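Local coordinates for protein Cag-Z (Helicobacter pylori, PDB 1S2X) that is of unknown function but is encoded by the cag pathogenicity island, which specifies a type IV secretion system, at residues 125-130 with 169-174. The protein carries 1 engineered substitution. Sequence-based numbering, arbitrary orientation.
Sequences DEVARI and NEIVQD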
loop_
_atom_site.group_PDB
_atom_site.type_symbol
_atom_site.label_atom_id
_atom_site.label_comp_id
_atom_site.label_asym_id
_atom_site.label_seq_id
_atom_site.Cartn_x
_atom_site.Cartn_y
_atom_site.Cartn_z
ATOM N N ASP A 125 3.655 1.613 -6.522
ATOM C CA ASP A 125 2.810 2.795 -6.381
ATOM C C ASP A 125 1.564 2.445 -5.586
ATOM O O ASP A 125 1.023 3.257 -4.837
ATOM C CB ASP A 125 2.394 3.376 -7.729
ATOM C CG ASP A 125 3.538 4.004 -8.502
ATOM O OD1 ASP A 125 4.653 4.133 -7.960
ATOM O OD2 ASP A 125 3.311 4.367 -9.683
ATOM N N GLU A 126 1.053 1.216 -5.732
ATOM C CA GLU A 126 -0.164 0.954 -4.953
ATOM C C GLU A 126 0.174 0.799 -3.472
ATOM O O GLU A 126 -0.637 1.203 -2.633
ATOM C CB GLU A 126 -0.921 -0.268 -5.465
ATOM C CG GLU A 126 -1.823 0.024 -6.653
ATOM C CD GLU A 126 -3.020 0.866 -6.250
ATOM O OE1 GLU A 126 -3.120 2.008 -6.735
ATOM O OE2 GLU A 126 -3.853 0.392 -5.449
ATOM N N VAL A 127 1.325 0.242 -3.132
ATOM C CA VAL A 127 1.768 0.164 -1.740
ATOM C C VAL A 127 1.976 1.555 -1.144
ATOM O O VAL A 127 1.652 1.807 0.018
ATOM C CB VAL A 127 3.082 -0.623 -1.577
ATOM C CG1 VAL A 127 3.559 -0.555 -0.137
ATOM C CG2 VAL A 127 2.923 -2.076 -1.994
ATOM N N ALA A 128 2.512 2.509 -1.897
ATOM C CA ALA A 128 2.689 3.879 -1.411
ATOM C C ALA A 128 1.362 4.589 -1.198
ATOM O O ALA A 128 1.134 5.401 -0.303
ATOM C CB ALA A 128 3.528 4.690 -2.385
ATOM N N ARG A 129 0.402 4.282 -2.063
ATOM C CA ARG A 129 -0.902 4.913 -1.892
ATOM C C ARG A 129 -1.547 4.426 -0.601
ATOM O O ARG A 129 -2.100 5.170 0.208
ATOM C CB ARG A 129 -1.724 4.593 -3.138
ATOM C CG ARG A 129 -3.194 4.957 -3.017
ATOM C CD ARG A 129 -3.893 4.757 -4.358
ATOM N NE ARG A 129 -4.469 3.413 -4.435
ATOM C CZ ARG A 129 -5.643 3.092 -3.904
ATOM N NH1 ARG A 129 -6.363 4.001 -3.265
ATOM N NH2 ARG A 129 -6.099 1.855 -4.017
ATOM N N ILE A 130 -1.483 3.107 -0.406
ATOM C CA ILE A 130 -2.063 2.499 0.782
ATOM C C ILE A 130 -1.267 2.957 2.003
ATOM O O ILE A 130 -1.876 3.209 3.042
ATOM C CB ILE A 130 -2.100 0.970 0.738
ATOM C CG1 ILE A 130 -3.414 0.395 0.183
ATOM C CG2 ILE A 130 -1.845 0.385 2.115
ATOM C CD1 ILE A 130 -3.862 1.035 -1.111
ATOM N N ASN A 169 6.627 -3.148 4.772
ATOM C CA ASN A 169 8.014 -3.346 4.379
ATOM C C ASN A 169 8.271 -4.765 3.876
ATOM O O ASN A 169 9.020 -4.931 2.912
ATOM C CB ASN A 169 8.985 -3.059 5.524
ATOM C CG ASN A 169 8.977 -1.605 5.951
ATOM O OD1 ASN A 169 8.246 -0.787 5.390
ATOM N ND2 ASN A 169 9.791 -1.295 6.958
ATOM N N GLU A 170 7.690 -5.776 4.503
ATOM C CA GLU A 170 7.820 -7.152 4.038
ATOM C C GLU A 170 7.235 -7.347 2.641
ATOM O O GLU A 170 7.774 -8.092 1.818
ATOM C CB GLU A 170 7.120 -8.121 4.991
ATOM C CG GLU A 170 7.639 -8.042 6.417
ATOM C CD GLU A 170 6.819 -8.930 7.344
ATOM O OE1 GLU A 170 5.604 -9.065 7.095
ATOM O OE2 GLU A 170 7.416 -9.491 8.289
ATOM N N ILE A 171 6.119 -6.670 2.376
ATOM C CA ILE A 171 5.517 -6.734 1.047
ATOM C C ILE A 171 6.409 -6.080 -0.004
ATOM O O ILE A 171 6.625 -6.630 -1.084
ATOM C CB ILE A 171 4.131 -6.078 1.024
ATOM C CG1 ILE A 171 3.063 -6.829 1.833
ATOM C CG2 ILE A 171 3.666 -5.880 -0.412
ATOM C CD1 ILE A 171 1.665 -6.333 1.536
ATOM N N VAL A 172 6.948 -4.899 0.280
ATOM C CA VAL A 172 7.858 -4.265 -0.673
ATOM C C VAL A 172 9.057 -5.180 -0.923
ATOM O O VAL A 172 9.657 -5.202 -2.000
ATOM C CB VAL A 172 8.309 -2.897 -0.146
ATOM C CG1 VAL A 172 9.544 -2.377 -0.864
ATOM C CG2 VAL A 172 7.165 -1.892 -0.261
ATOM N N GLN A 173 9.402 -5.947 0.110
ATOM C CA GLN A 173 10.560 -6.830 0.027
ATOM C C GLN A 173 10.263 -7.997 -0.908
ATOM O O GLN A 173 11.129 -8.444 -1.656
ATOM C CB GLN A 173 10.990 -7.352 1.401
ATOM C CG GLN A 173 12.038 -6.475 2.075
ATOM C CD GLN A 173 12.459 -6.948 3.449
ATOM O OE1 GLN A 173 11.735 -6.764 4.432
ATOM N NE2 GLN A 173 13.650 -7.559 3.538
ATOM N N ASP A 174 9.020 -8.467 -0.848
ATOM C CA ASP A 174 8.613 -9.554 -1.732
ATOM C C ASP A 174 8.426 -9.092 -3.178
ATOM O O ASP A 174 8.682 -9.876 -4.100
ATOM C CB ASP A 174 7.331 -10.188 -1.206
ATOM C CG ASP A 174 6.906 -11.411 -1.993
ATOM O OD1 ASP A 174 5.882 -11.276 -2.705
ATOM O OD2 ASP A 174 7.566 -12.468 -1.886
#
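Val127 overlaps Ile171 and Val172 at once, one methyl to each, where helix 105-135 packs on helix 161-183 in the all-helical fold of this protein. The division of labour follows from its rotamer: with CG1 anti to the backbone N (chi1 175°), that methyl meets CG2 of Val172 at 3.8 Å, while Val127 CG2, beside the backbone N, faces Ile171 CG2 at 4.2 Å. Val127 thus illustrates how one branched side chain can touch two successive residues of a facing helix by apolar contact alone. Val127 and Val172 also have the nearest CA atoms across the two segments, 7.6 Å apart, and 99 Å² is buried between the segments, both sides summed. Leu168 and Ile175, about one helical turn before Ile171 and after it respectively, extend the apolar patch under Val127, and Ile171 also touches Tyr77 and Leu80 of helix 74-101, so three helices share this core. Val172 lies at the exposed border of the contact. On another side of helix 105-135, Arg129 presents NE and NH2 to the two carboxylate oxygens of Glu126 in a salt bridge, and Tyr79 adds a hydrogen bond to Glu126 OE2. Arg129 NH2 meets the syn lone pair of Glu126 OE2 at 3.0 Å, with that oxygen only 3° out of the guanidinium plane.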